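Local coordinates for nuclease-like protein (Chaetomium thermophilum, PDB 6GRB) that resolves four-way (Holliday) DNA junctions as GEN1 and probably also cleaves 5'-flaps as a metal-dependent nuclease, at residues L392-E397 against D434-D439; K324-L329 against I385-V390. One frame throughout, in Å; residues are numbered along the deposited sequence.

Overall arrangement
This chain is the N-terminal part of a longer protein and carries the nuclease region and the Gen1 C-terminal family domain. The two contacts are neighbours, their centres about 7 Å apart, at one end of the molecule. Contact 2 comes first along the chain: helix 318-340 leads through strands 364-371 and 377-384 to helix 386-390, which packs across it. Contact 1 then closes the long, partly unmodelled loop between that helix and strand 439-444. They meet directly, A387 and P435 being linked through their backbones, and P435 also rests on I323 and I326. Both lie far from the bound DNA and the metal site, so they concern the folding of this region rather than DNA cutting.

Contact 1 (L392-E397 against D434-D439); sequences LDPGQE and DPWQPD
Proline-on-proline packing flanked by a tryptophan ring joins P394 to P435 and W436, at the two ends of the long loop between helix 386-390 and strand 439-444 in the C-terminal domain. The two proline rings slide past each other in opposite directions, with P394 CG 4.0 Å from P435 CG. Both rings are buried, and both also lean on I323 of helix 318-340, so the pair closes over that helix. The indole flanks the pair: P394 CD approaches W436 NE1 at 4.2 Å, obliquely to the ring. At the benzene end of the same ring, D393 OD1 stands 4.0 Å from W436 CZ2, close to the indole plane, while the carboxylate is turned 77° from that plane. D393 reaches this edge because its CG lies anti to the backbone N (chi1 -171°). The W436 backbone is anchored locally. W436 N donates to D434 OD1 at 2.6 Å, from above the carboxylate plane, making an Asx turn within the type I turn D434-Q437. On the other segment, E397 N bonds P394 O at 3.1 Å in a short 3-10 turn, and the E397 carboxylate forms salt bridges with R307 and R311. These polar bonds stay within a segment or go to other parts of the fold, so apolar contact joins the loop ends; for D393 OD1, the C-H groups at the ring edge probably offer a mildly favourable electrostatic setting.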
loop_
_atom_site.group_PDB
_atom_site.type_symbol
_atom_site.label_atom_id
_atom_site.label_comp_id
_atom_site.label_asym_id
_atom_site.label_seq_id
_atom_site.Cartn_x
_atom_site.Cartn_y
_atom_site.Cartn_z
ATOM N N LEU A 392 -5.833 28.838 -6.685
ATOM C CA LEU A 392 -7.101 29.201 -7.298
ATOM C C LEU A 392 -7.719 30.394 -6.582
ATOM O O LEU A 392 -7.428 30.680 -5.421
ATOM C CB LEU A 392 -8.075 28.018 -7.299
ATOM C CG LEU A 392 -7.644 27.027 -8.369
ATOM C CD1 LEU A 392 -8.549 25.824 -8.445
ATOM C CD2 LEU A 392 -7.572 27.751 -9.712
ATOM N N ASP A 393 -8.588 31.091 -7.309
ATOM C CA ASP A 393 -9.235 32.305 -6.846
ATOM C C ASP A 393 -10.747 32.087 -6.819
ATOM O O ASP A 393 -11.347 31.824 -7.878
ATOM C CB ASP A 393 -8.850 33.454 -7.781
ATOM C CG ASP A 393 -9.300 34.805 -7.276
ATOM O OD1 ASP A 393 -9.462 34.984 -6.041
ATOM O OD2 ASP A 393 -9.487 35.694 -8.131
ATOM N N PRO A 394 -11.400 32.139 -5.650
ATOM C CA PRO A 394 -12.860 31.931 -5.612
ATOM C C PRO A 394 -13.678 32.935 -6.421
ATOM O O PRO A 394 -14.702 32.543 -6.997
ATOM C CB PRO A 394 -13.176 32.030 -4.113
ATOM C CG PRO A 394 -11.942 31.553 -3.448
ATOM C CD PRO A 394 -10.802 32.042 -4.307
ATOM N N GLY A 395 -13.270 34.208 -6.478
ATOM C CA GLY A 395 -14.032 35.255 -7.157
ATOM C C GLY A 395 -14.116 35.124 -8.674
ATOM O O GLY A 395 -14.931 35.821 -9.287
ATOM N N GLN A 396 -13.293 34.274 -9.290
ATOM C CA GLN A 396 -13.386 34.002 -10.723
ATOM C C GLN A 396 -14.467 32.975 -11.049
ATOM O O GLN A 396 -14.539 32.497 -12.195
ATOM C CB GLN A 396 -12.028 33.523 -11.257
ATOM C CG GLN A 396 -10.951 34.609 -11.212
ATOM C CD GLN A 396 -9.752 34.325 -12.119
ATOM O OE1 GLN A 396 -9.465 33.170 -12.481
ATOM N NE2 GLN A 396 -9.044 35.396 -12.496
ATOM N N GLU A 397 -15.291 32.632 -10.049
ATOM C CA GLU A 397 -16.355 31.657 -10.043
ATOM C C GLU A 397 -17.658 32.315 -9.615
ATOM O O GLU A 397 -17.648 33.203 -8.758
ATOM C CB GLU A 397 -16.016 30.522 -9.085
ATOM C CG GLU A 397 -14.723 29.814 -9.416
ATOM C CD GLU A 397 -14.982 28.403 -9.910
ATOM O OE1 GLU A 397 -14.054 27.558 -9.826
ATOM O OE2 GLU A 397 -16.128 28.155 -10.380
ATOM N N ASP A 434 -13.223 30.872 5.342
ATOM C CA ASP A 434 -12.585 31.824 4.440
ATOM C C ASP A 434 -11.250 31.247 3.984
ATOM O O ASP A 434 -10.323 31.135 4.803
ATOM C CB ASP A 434 -12.377 33.168 5.133
ATOM C CG ASP A 434 -11.780 34.245 4.212
ATOM O OD1 ASP A 434 -11.190 33.930 3.146
ATOM O OD2 ASP A 434 -11.901 35.439 4.578
ATOM N N PRO A 435 -11.091 30.890 2.697
ATOM C CA PRO A 435 -9.776 30.447 2.197
ATOM C C PRO A 435 -8.652 31.476 2.331
ATOM O O PRO A 435 -7.487 31.157 2.074
ATOM C CB PRO A 435 -10.056 30.125 0.718
ATOM C CG PRO A 435 -11.432 30.735 0.408
ATOM C CD PRO A 435 -12.169 30.695 1.704
ATOM N N TRP A 436 -8.964 32.711 2.727
ATOM C CA TRP A 436 -7.922 33.728 2.858
ATOM C C TRP A 436 -7.442 33.939 4.290
ATOM O O TRP A 436 -6.326 34.432 4.484
ATOM C CB TRP A 436 -8.401 35.048 2.251
ATOM C CG TRP A 436 -8.584 34.898 0.777
ATOM C CD1 TRP A 436 -9.765 34.742 0.106
ATOM C CD2 TRP A 436 -7.546 34.823 -0.213
ATOM N NE1 TRP A 436 -9.526 34.601 -1.246
ATOM C CE2 TRP A 436 -8.172 34.647 -1.465
ATOM C CE3 TRP A 436 -6.144 34.893 -0.163
ATOM C CZ2 TRP A 436 -7.448 34.549 -2.657
ATOM C CZ3 TRP A 436 -5.423 34.787 -1.356
ATOM C CH2 TRP A 436 -6.080 34.618 -2.582
ATOM N N GLN A 437 -8.186 33.468 5.270
ATOM C CA GLN A 437 -7.741 33.551 6.647
ATOM C C GLN A 437 -6.773 32.400 6.897
ATOM O O GLN A 437 -6.711 31.462 6.130
ATOM C CB GLN A 437 -8.916 33.402 7.606
ATOM C CG GLN A 437 -9.689 34.678 7.881
ATOM C CD GLN A 437 -8.892 35.936 7.603
ATOM O OE1 GLN A 437 -7.937 36.248 8.309
ATOM N NE2 GLN A 437 -9.294 36.674 6.583
ATOM N N PRO A 438 -5.997 32.476 7.973
ATOM C CA PRO A 438 -5.069 31.377 8.296
ATOM C C PRO A 438 -5.788 30.101 8.720
ATOM O O PRO A 438 -6.692 30.130 9.561
ATOM C CB PRO A 438 -4.238 31.959 9.447
ATOM C CG PRO A 438 -4.285 33.434 9.208
ATOM C CD PRO A 438 -5.660 33.707 8.707
ATOM N N ASP A 439 -5.366 28.977 8.143
ATOM C CA ASP A 439 -5.773 27.635 8.547
ATOM C C ASP A 439 -4.621 26.979 9.310
ATOM O O ASP A 439 -3.470 27.410 9.216
ATOM C CB ASP A 439 -6.153 26.786 7.322
ATOM C CG ASP A 439 -7.199 25.708 7.626
ATOM O OD1 ASP A 439 -7.302 25.218 8.774
ATOM O OD2 ASP A 439 -7.930 25.342 6.684
#

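Contact 2 (K324-L329 against I385-V390); sequences KLIKVL and IPAELV
Apolar contact between I326, in the first half of helix 318-340, and P386, A387 and V390 of the short helix 386-390 carries this buried crossing. The segment axes approach to 9.0 Å at 84°, nearly perpendicular, and I326 is the residue through which the close contacts pass. Its CG2 branch does the main work. Anti to the backbone N, I326 CG2 sits 3.6 Å from P386 CB. The same I326 CG2 lies 4.0 Å from V390 CG2 and also reaches the A387 methyl. The longer CG1 arm lies beside V390, with I326 CG1 4.2 Å from V390 CG1.

Side chain also meets backbone. I326 CG2 presses on P386 C at 3.5 Å, and V390 CG2 lies 3.9 Å from I326 O, so each helix offers a methyl to the main chain of the other.

Within helix 386-390, L389 N bonds I385 O at 2.8 Å, securing the first turn. A330, one turn further along helix 318-340, also touches P386 and V390, and I303 of helix 303-313 touches V390. With backbone bonds running within each helix or, for A387, to P435, cohesion between these two segments rests on dispersion and on exclusion of water.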
loop_
_atom_site.group_PDB
_atom_site.type_symbol
_atom_site.label_atom_id
_atom_site.label_comp_id
_atom_site.label_asym_id
_atom_site.label_seq_id
_atom_site.Cartn_x
_atom_site.Cartn_y
_atom_site.Cartn_z
ATOM N N LYS A 324 -14.328 24.608 -1.597
ATOM C CA LYS A 324 -14.255 23.303 -0.952
ATOM C C LYS A 324 -13.021 22.522 -1.408
ATOM O O LYS A 324 -12.410 21.798 -0.615
ATOM C CB LYS A 324 -15.521 22.495 -1.239
ATOM N N LEU A 325 -12.639 22.663 -2.679
ATOM C CA LEU A 325 -11.417 22.027 -3.152
ATOM C C LEU A 325 -10.214 22.584 -2.424
ATOM O O LEU A 325 -9.306 21.831 -2.053
ATOM C CB LEU A 325 -11.264 22.209 -4.668
ATOM C CG LEU A 325 -9.943 21.830 -5.343
ATOM C CD1 LEU A 325 -9.620 20.353 -5.189
ATOM C CD2 LEU A 325 -9.991 22.201 -6.790
ATOM N N ILE A 326 -10.213 23.904 -2.192
ATOM C CA ILE A 326 -9.116 24.587 -1.500
ATOM C C ILE A 326 -8.946 24.048 -0.088
ATOM O O ILE A 326 -7.834 23.735 0.338
ATOM C CB ILE A 326 -9.368 26.106 -1.481
ATOM C CG1 ILE A 326 -9.269 26.694 -2.884
ATOM C CG2 ILE A 326 -8.398 26.795 -0.562
ATOM C CD1 ILE A 326 -10.087 27.974 -3.042
ATOM N N LYS A 327 -10.045 23.965 0.671
ATOM C CA LYS A 327 -9.961 23.498 2.055
ATOM C C LYS A 327 -9.367 22.096 2.128
ATOM O O LYS A 327 -8.511 21.818 2.976
ATOM C CB LYS A 327 -11.341 23.532 2.718
ATOM N N VAL A 328 -9.792 21.210 1.225
ATOM C CA VAL A 328 -9.400 19.804 1.272
ATOM C C VAL A 328 -7.992 19.601 0.730
ATOM O O VAL A 328 -7.224 18.787 1.253
ATOM C CB VAL A 328 -10.432 18.965 0.502
ATOM C CG1 VAL A 328 -9.962 17.512 0.393
ATOM C CG2 VAL A 328 -11.780 19.065 1.185
ATOM N N LEU A 329 -7.615 20.342 -0.305
ATOM C CA LEU A 329 -6.323 20.111 -0.939
ATOM C C LEU A 329 -5.179 20.813 -0.225
ATOM O O LEU A 329 -4.031 20.386 -0.358
ATOM C CB LEU A 329 -6.374 20.569 -2.401
ATOM C CG LEU A 329 -5.242 20.090 -3.310
ATOM C CD1 LEU A 329 -5.275 18.582 -3.357
ATOM C CD2 LEU A 329 -5.361 20.688 -4.711
ATOM N N ILE A 385 -2.160 29.931 4.477
ATOM C CA ILE A 385 -3.324 30.545 3.849
ATOM C C ILE A 385 -3.811 29.590 2.752
ATOM O O ILE A 385 -3.160 29.499 1.701
ATOM C CB ILE A 385 -3.012 31.936 3.279
ATOM C CG1 ILE A 385 -2.330 32.829 4.330
ATOM C CG2 ILE A 385 -4.301 32.594 2.751
ATOM C CD1 ILE A 385 -3.276 33.459 5.345
ATOM N N PRO A 386 -4.924 28.878 2.959
ATOM C CA PRO A 386 -5.335 27.855 1.970
ATOM C C PRO A 386 -5.414 28.352 0.532
ATOM O O PRO A 386 -4.831 27.728 -0.361
ATOM C CB PRO A 386 -6.700 27.406 2.509
ATOM C CG PRO A 386 -6.594 27.587 3.979
ATOM C CD PRO A 386 -5.749 28.831 4.182
ATOM N N ALA A 387 -6.111 29.464 0.282
ATOM C CA ALA A 387 -6.230 29.984 -1.081
ATOM C C ALA A 387 -4.894 30.486 -1.618
ATOM O O ALA A 387 -4.640 30.396 -2.824
ATOM C CB ALA A 387 -7.274 31.103 -1.132
ATOM N N GLU A 388 -4.032 31.014 -0.750
ATOM C CA GLU A 388 -2.699 31.414 -1.192
ATOM C C GLU A 388 -1.869 30.199 -1.589
ATOM O O GLU A 388 -1.153 30.226 -2.596
ATOM C CB GLU A 388 -2.015 32.234 -0.089
ATOM C CG GLU A 388 -0.543 32.565 -0.306
ATOM C CD GLU A 388 -0.004 33.570 0.725
ATOM O OE1 GLU A 388 -0.683 34.589 0.984
ATOM O OE2 GLU A 388 1.096 33.346 1.279
ATOM N N LEU A 389 -1.988 29.107 -0.831
ATOM C CA LEU A 389 -1.195 27.912 -1.102
ATOM C C LEU A 389 -1.680 27.165 -2.345
ATOM O O LEU A 389 -0.872 26.558 -3.056
ATOM C CB LEU A 389 -1.239 27.001 0.126
ATOM C CG LEU A 389 -0.342 25.763 0.183
ATOM C CD1 LEU A 389 0.083 25.497 1.604
ATOM C CD2 LEU A 389 -1.089 24.560 -0.390
ATOM N N VAL A 390 -2.987 27.195 -2.618
ATOM C CA VAL A 390 -3.563 26.372 -3.681
ATOM C C VAL A 390 -3.449 27.064 -5.038
ATOM O O VAL A 390 -3.208 26.407 -6.057
ATOM C CB VAL A 390 -5.023 26.009 -3.331
ATOM C CG1 VAL A 390 -5.707 25.269 -4.481
ATOM C CG2 VAL A 390 -5.064 25.147 -2.080
#